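Local coordinates for protein glucanase (Klebsiella pneumoniae, PDB 5GY3) that probably hydrolyses internal beta-1,4-glucosidic linkages in cellulose, lichenin and cereal beta-D-glucans, as a family 8 endoglucanase, at residues M184-S189 with D194-R199; A240-Y245 with A272-T277; P251-I254 with N259-A262. One frame throughout, in Å; residues are numbered along the deposited sequence.

Interaction 1 (M184-S189 with D194-R199); sequences MGWGKS and DWVALR
Val-196 meets Met-184 and Trp-186 through its two methyls, and these three side chains are the whole contact, together burying 123 Å² between the segments, both sides summed, with no hydrogen bond across them. The tight part lies at the far end of the indole. CH2 of the Trp-186 six-membered ring comes to 3.7 Å from Val-196 CG1, while CZ3 of Trp-186 is 3.9 Å from Val-196 CG2, so the outer corner of the ring rests against both branches of the valine. CG1 of Val-196 stands opposite the backbone N (chi1 173°), which sends both methyls toward the 184-189 loop. Met-184 approaches from a second direction: its chain is extended past CG (chi2 176°), and SD arrives 4.0 Å from Val-196 CG2. That one methyl is therefore shared between sulfur and indole. The indole also lies over its own chain, with the carbonyl carbon of Met-184 above one ring face near the rim. Met-204 of strand 204-206 packs on both Met-184 and Trp-186, and Pro-206 adds to the surround of the indole.

The other side is loose. Beyond Trp-186 the loop turns away through Gly-187 (phi 68°) to the exposed Lys-188. Across the contact Ala-197 turns its methyl to the reverse of the strand, toward Asn-147, as expected from beta alternation. The nearest CA pair, Met-184 and Val-196, is 8.3 Å apart, and the contact between the segments is made by side chains. The arrangement is that of a loop following helix 167-183 and packing its apolar side chains on one face of the central strand, 196-199, of a three-stranded antiparallel sheet beside the (alpha/alpha)6 barrel characteristic of family 8 glycoside hydrolases.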
# COMPACT_ATOMS: atom_id res chain seq x y z
N MET A 184 0.42 -10.70 14.90
CA MET A 184 1.76 -10.13 14.76
C MET A 184 2.02 -9.12 15.87
O MET A 184 1.10 -8.60 16.51
CB MET A 184 1.92 -9.46 13.40
CG MET A 184 1.71 -10.38 12.21
SD MET A 184 1.81 -9.42 10.68
CE MET A 184 1.45 -10.69 9.46
N GLY A 185 3.31 -8.83 16.09
CA GLY A 185 3.69 -7.76 17.00
C GLY A 185 4.80 -8.22 17.92
O GLY A 185 4.73 -9.32 18.47
N TRP A 186 5.84 -7.39 18.08
CA TRP A 186 7.04 -7.80 18.79
C TRP A 186 7.53 -6.66 19.67
O TRP A 186 7.22 -5.49 19.44
CB TRP A 186 8.14 -8.27 17.81
CG TRP A 186 7.65 -9.49 17.12
CD1 TRP A 186 7.70 -10.77 17.59
CD2 TRP A 186 6.93 -9.55 15.87
NE1 TRP A 186 7.08 -11.63 16.71
CE2 TRP A 186 6.60 -10.90 15.65
CE3 TRP A 186 6.53 -8.59 14.93
CZ2 TRP A 186 5.89 -11.33 14.52
CZ3 TRP A 186 5.84 -9.01 13.80
CH2 TRP A 186 5.53 -10.37 13.61
N GLY A 187 8.32 -7.03 20.69
CA GLY A 187 8.90 -6.04 21.59
C GLY A 187 7.86 -5.35 22.45
O GLY A 187 6.71 -5.77 22.57
N LYS A 188 8.29 -4.24 23.05
CA LYS A 188 7.39 -3.50 23.93
C LYS A 188 6.33 -2.71 23.18
O LYS A 188 5.32 -2.33 23.79
CB LYS A 188 8.21 -2.56 24.83
CG LYS A 188 9.19 -3.29 25.71
CD LYS A 188 10.06 -2.28 26.46
CE LYS A 188 10.93 -2.97 27.49
NZ LYS A 188 11.70 -1.98 28.29
N SER A 189 6.53 -2.43 21.89
CA SER A 189 5.50 -1.71 21.14
C SER A 189 4.41 -2.64 20.61
O SER A 189 3.34 -2.14 20.23
CB SER A 189 6.13 -0.97 19.96
OG SER A 189 6.57 -1.90 18.98
N ASP A 194 8.20 -4.22 8.89
CA ASP A 194 7.93 -4.12 7.45
C ASP A 194 7.72 -5.51 6.83
O ASP A 194 6.81 -5.70 6.01
CB ASP A 194 9.09 -3.43 6.73
CG ASP A 194 9.24 -1.96 7.08
OD1 ASP A 194 8.24 -1.29 7.43
OD2 ASP A 194 10.39 -1.45 6.97
N TRP A 195 8.56 -6.46 7.20
CA TRP A 195 8.54 -7.81 6.65
C TRP A 195 8.44 -8.81 7.78
O TRP A 195 9.15 -8.69 8.79
CB TRP A 195 9.80 -8.08 5.80
CG TRP A 195 9.91 -7.15 4.65
CD1 TRP A 195 10.53 -5.93 4.64
CD2 TRP A 195 9.40 -7.36 3.33
NE1 TRP A 195 10.43 -5.37 3.39
CE2 TRP A 195 9.74 -6.22 2.57
CE3 TRP A 195 8.69 -8.39 2.72
CZ2 TRP A 195 9.38 -6.09 1.23
CZ3 TRP A 195 8.34 -8.26 1.39
CH2 TRP A 195 8.68 -7.12 0.66
N VAL A 196 7.59 -9.81 7.60
CA VAL A 196 7.29 -10.80 8.62
C VAL A 196 7.41 -12.19 8.02
O VAL A 196 6.83 -12.46 6.97
CB VAL A 196 5.86 -10.61 9.19
CG1 VAL A 196 5.48 -11.77 10.14
CG2 VAL A 196 5.77 -9.26 9.89
N ALA A 197 8.17 -13.07 8.68
CA ALA A 197 8.27 -14.45 8.25
C ALA A 197 7.19 -15.28 8.94
O ALA A 197 7.11 -15.32 10.18
CB ALA A 197 9.65 -15.02 8.57
N LEU A 198 6.38 -15.96 8.14
CA LEU A 198 5.33 -16.84 8.64
C LEU A 198 5.77 -18.28 8.43
O LEU A 198 5.96 -18.71 7.28
CB LEU A 198 4.01 -16.57 7.91
CG LEU A 198 2.87 -17.58 8.14
CD1 LEU A 198 2.43 -17.58 9.60
CD2 LEU A 198 1.69 -17.28 7.21
N ARG A 199 5.95 -19.02 9.52
CA ARG A 199 6.29 -20.44 9.42
C ARG A 199 5.02 -21.26 9.23
O ARG A 199 3.91 -20.83 9.55
CB ARG A 199 7.05 -20.89 10.68
CG ARG A 199 7.82 -22.19 10.53
CD ARG A 199 8.75 -22.43 11.73
NE ARG A 199 8.02 -22.72 12.96
CZ ARG A 199 8.60 -22.98 14.13
NH1 ARG A 199 9.93 -22.96 14.23
NH2 ARG A 199 7.86 -23.25 15.20

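Interaction 2 (A240-Y245 with A272-T277); sequences AWMQSY and AVRDLT
Met-242 packs its sulfur against Arg-274 and Thr-277, joining the C-terminal end of helix 236-243 to helix 268-278 in the (alpha/alpha)6-barrel fold of family 8 glycoside hydrolases. Just before it, Trp-241 O accepts from both the N and the OG of Ser-244, and the Trp-241 ring has Tyr-245 CE2 over one face, 3.4 Å above the plane and offset toward the rim. Met-242 itself reaches across with CG opposite its carbonyl carbon (chi1 -64°) and the rest of the chain straight, which carries SD to the neighbouring helix. There SD lies 3.6 Å from Thr-277 CB and 3.9 Å from Arg-274 CG, the methionine crossing the threonine at about a right angle. Thr-277 OG1 donates to Val-273 O; CB and CG2 of the threonine come nearest the sulfur, with OG1 beside the terminal methyl.

The polar link runs through water. Met-242 O accepts a hydrogen bond from a water that in turn accepts one from Arg-274 NE, in the guanidinium plane. At the end of the segment, Tyr-245 O does likewise through a second water held by Arg-274 NH1. The remaining nitrogen, Arg-274 NH2, forms salt bridges with Glu-280 and with Asp-275, whose OD1 is 2.9 Å from NH2 in a bent bond, 138° at the hydrogen.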
# COMPACT_ATOMS: atom_id res chain seq x y z
N ALA A 240 -1.80 3.07 20.78
CA ALA A 240 -1.06 3.04 22.04
C ALA A 240 0.37 3.52 21.86
O ALA A 240 0.88 4.30 22.67
CB ALA A 240 -1.08 1.64 22.64
N TRP A 241 1.03 3.07 20.79
CA TRP A 241 2.42 3.47 20.58
C TRP A 241 2.51 4.96 20.25
O TRP A 241 3.33 5.68 20.83
CB TRP A 241 3.04 2.63 19.47
CG TRP A 241 4.50 2.94 19.29
CD1 TRP A 241 5.51 2.60 20.14
CD2 TRP A 241 5.11 3.64 18.19
NE1 TRP A 241 6.72 3.06 19.64
CE2 TRP A 241 6.49 3.70 18.45
CE3 TRP A 241 4.61 4.24 17.03
CZ2 TRP A 241 7.40 4.32 17.58
CZ3 TRP A 241 5.51 4.86 16.16
CH2 TRP A 241 6.88 4.90 16.45
N MET A 242 1.66 5.44 19.35
CA MET A 242 1.70 6.86 18.99
C MET A 242 1.30 7.74 20.17
O MET A 242 1.87 8.82 20.36
CB MET A 242 0.81 7.11 17.78
CG MET A 242 1.31 6.38 16.54
SD MET A 242 0.15 6.55 15.17
CE MET A 242 0.92 5.46 13.97
N GLN A 243 0.32 7.30 20.97
CA GLN A 243 -0.09 8.08 22.14
C GLN A 243 1.03 8.20 23.17
O GLN A 243 0.95 9.08 24.05
CB GLN A 243 -1.34 7.46 22.77
CG GLN A 243 -2.63 7.81 22.03
CD GLN A 243 -3.81 6.91 22.42
OE1 GLN A 243 -3.68 6.01 23.24
NE2 GLN A 243 -4.96 7.16 21.80
N SER A 244 2.06 7.36 23.11
CA SER A 244 3.14 7.44 24.09
C SER A 244 4.20 8.48 23.74
O SER A 244 5.18 8.61 24.48
CB SER A 244 3.79 6.07 24.29
OG SER A 244 4.62 5.72 23.20
N TYR A 245 4.05 9.21 22.63
CA TYR A 245 5.00 10.22 22.20
C TYR A 245 4.30 11.55 21.98
O TYR A 245 3.11 11.58 21.65
CB TYR A 245 5.71 9.81 20.90
CG TYR A 245 6.67 8.67 21.09
CD1 TYR A 245 7.93 8.89 21.63
CD2 TYR A 245 6.32 7.36 20.73
CE1 TYR A 245 8.81 7.85 21.82
CE2 TYR A 245 7.21 6.32 20.92
CZ TYR A 245 8.45 6.57 21.46
OH TYR A 245 9.36 5.56 21.66
N ALA A 272 0.89 12.75 8.99
CA ALA A 272 -0.51 12.66 8.60
C ALA A 272 -1.10 11.30 8.94
O ALA A 272 -2.25 11.20 9.39
CB ALA A 272 -0.66 12.96 7.11
N VAL A 273 -0.33 10.22 8.77
CA VAL A 273 -0.82 8.91 9.19
C VAL A 273 -0.99 8.86 10.71
O VAL A 273 -1.95 8.27 11.22
CB VAL A 273 0.12 7.79 8.70
CG1 VAL A 273 -0.27 6.44 9.31
CG2 VAL A 273 0.07 7.71 7.18
N ARG A 274 -0.06 9.45 11.46
CA ARG A 274 -0.21 9.51 12.91
C ARG A 274 -1.50 10.23 13.29
O ARG A 274 -2.26 9.74 14.14
CB ARG A 274 1.01 10.20 13.54
CG ARG A 274 0.96 10.36 15.06
CD ARG A 274 0.34 11.69 15.42
NE ARG A 274 0.35 11.94 16.86
CZ ARG A 274 -0.50 12.78 17.44
NH1 ARG A 274 -0.45 12.98 18.75
NH2 ARG A 274 -1.41 13.39 16.69
N ASP A 275 -1.77 11.39 12.67
CA ASP A 275 -2.99 12.14 12.98
C ASP A 275 -4.23 11.33 12.64
O ASP A 275 -5.20 11.31 13.41
CB ASP A 275 -3.02 13.47 12.21
CG ASP A 275 -2.06 14.52 12.78
OD1 ASP A 275 -1.58 14.37 13.92
OD2 ASP A 275 -1.81 15.51 12.07
N LEU A 276 -4.21 10.66 11.49
CA LEU A 276 -5.33 9.79 11.12
C LEU A 276 -5.53 8.69 12.15
O LEU A 276 -6.66 8.40 12.56
CB LEU A 276 -5.11 9.20 9.73
CG LEU A 276 -6.19 8.25 9.20
CD1 LEU A 276 -7.53 8.99 9.02
CD2 LEU A 276 -5.76 7.61 7.89
N THR A 277 -4.43 8.06 12.59
CA THR A 277 -4.55 6.93 13.51
C THR A 277 -5.17 7.35 14.83
O THR A 277 -5.96 6.61 15.41
CB THR A 277 -3.17 6.31 13.74
OG1 THR A 277 -2.66 5.86 12.48
CG2 THR A 277 -3.24 5.13 14.72
O HOH W 1 2.20 10.74 18.24
O HOH W 2 0.53 11.62 21.24

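Interaction 3 (P251-I254 with N259-A262); sequences PAWI and NEVA
Ala-262 sets its methyl over the indole of Trp-253, a CH-pi contact between two loop segments that run antiparallel and share a single beta bridge, Ile-254 with Val-261. Ala-262 CB stands 3.4 Å from the centroid of the five-membered ring and only 8° off its normal. The same two residues are tied by backbone: Ala-262 N donates to Trp-253 O at 2.9 Å and 166°. Along the bridge, Glu-260 O receives a CA-H...O contact from Ile-254 CA at 3.5 Å. The indole folds back over the facing segment because its CG sits between the backbone N and the carbonyl carbon (chi1 51°), and its six-membered ring extends past Ala-262 N toward Glu-260.

Beside this pair, Val-261 touches two apolar partners. Its CB meets Pro-251 CB at 3.7 Å, and its CG1 lies 3.9 Å from Ile-254 CG1. Farther out, Arg-213 makes a cation-pi contact with the indole, and backbone bonds from Ala-252 to Trp-264 and from Ile-254 to Met-214 hold the first segment in place. Tyr-245 touches both Pro-251 and Val-261, its OH lying 3.6 Å from Val-261 CG1.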
# COMPACT_ATOMS: atom_id res chain seq x y z
N PRO A 251 8.95 8.93 16.94
CA PRO A 251 10.02 8.36 16.11
C PRO A 251 9.50 7.87 14.77
O PRO A 251 8.40 7.32 14.68
CB PRO A 251 10.56 7.21 16.96
CG PRO A 251 10.21 7.61 18.39
CD PRO A 251 8.88 8.29 18.27
N ALA A 252 10.30 8.09 13.72
CA ALA A 252 9.87 7.71 12.37
C ALA A 252 9.88 6.20 12.16
O ALA A 252 9.21 5.72 11.24
CB ALA A 252 10.77 8.37 11.32
N TRP A 253 10.66 5.46 12.95
CA TRP A 253 10.59 4.01 12.93
C TRP A 253 10.92 3.46 14.32
O TRP A 253 11.47 4.17 15.17
CB TRP A 253 11.54 3.39 11.89
CG TRP A 253 13.00 3.84 11.93
CD1 TRP A 253 13.59 4.77 11.11
CD2 TRP A 253 14.04 3.36 12.80
NE1 TRP A 253 14.92 4.90 11.43
CE2 TRP A 253 15.22 4.05 12.46
CE3 TRP A 253 14.09 2.40 13.82
CZ2 TRP A 253 16.44 3.83 13.12
CZ3 TRP A 253 15.30 2.19 14.48
CH2 TRP A 253 16.46 2.89 14.11
N ILE A 254 10.57 2.20 14.54
CA ILE A 254 11.01 1.47 15.73
C ILE A 254 11.46 0.08 15.32
O ILE A 254 10.83 -0.59 14.50
CB ILE A 254 9.91 1.41 16.82
CG1 ILE A 254 10.36 0.52 17.98
CG2 ILE A 254 8.58 0.92 16.25
CD1 ILE A 254 9.50 0.64 19.22
N ASN A 259 13.57 -2.70 20.34
CA ASN A 259 12.88 -1.51 20.84
C ASN A 259 13.65 -0.22 20.59
O ASN A 259 13.20 0.85 21.01
CB ASN A 259 12.52 -1.65 22.33
CG ASN A 259 11.67 -2.88 22.59
OD1 ASN A 259 10.66 -3.10 21.92
ND2 ASN A 259 12.11 -3.72 23.53
N GLU A 260 14.79 -0.29 19.91
CA GLU A 260 15.45 0.93 19.48
C GLU A 260 14.54 1.74 18.57
O GLU A 260 13.86 1.19 17.70
CB GLU A 260 16.76 0.60 18.75
CG GLU A 260 17.50 1.83 18.23
CD GLU A 260 18.65 1.49 17.29
OE1 GLU A 260 18.75 0.32 16.85
OE2 GLU A 260 19.44 2.40 16.97
N VAL A 261 14.53 3.07 18.74
CA VAL A 261 13.69 3.94 17.92
C VAL A 261 14.57 4.87 17.10
O VAL A 261 15.74 5.13 17.42
CB VAL A 261 12.68 4.76 18.74
CG1 VAL A 261 11.74 3.87 19.50
CG2 VAL A 261 13.40 5.73 19.68
N ALA A 262 13.98 5.39 16.03
CA ALA A 262 14.65 6.38 15.19
C ALA A 262 14.99 7.61 16.02
O ALA A 262 14.20 8.02 16.88
CB ALA A 262 13.76 6.79 14.02

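How the interactions relate
From the N terminus, interaction 1 comes first and closes a short loop between helix 167-183 and strand 196-199. Interaction 2 follows, closing the longer connection from helix 236-243 to helix 268-278. Interaction 3 closes a short loop that lies wholly within that connection, so 2 and 3 nest, while 1 stands in series with both. All three meet: Ser-189 CB packs on Trp-241 CD1 at 3.6 Å and also approaches Ile-254, Lys-188 N probably bonds Asn-259 OD1, and Trp-241 CH2 lies against Pro-251 O. Together they tie the loop after helix 167-183, the 251-262 loops and helices 236-243 and 268-278 to one another.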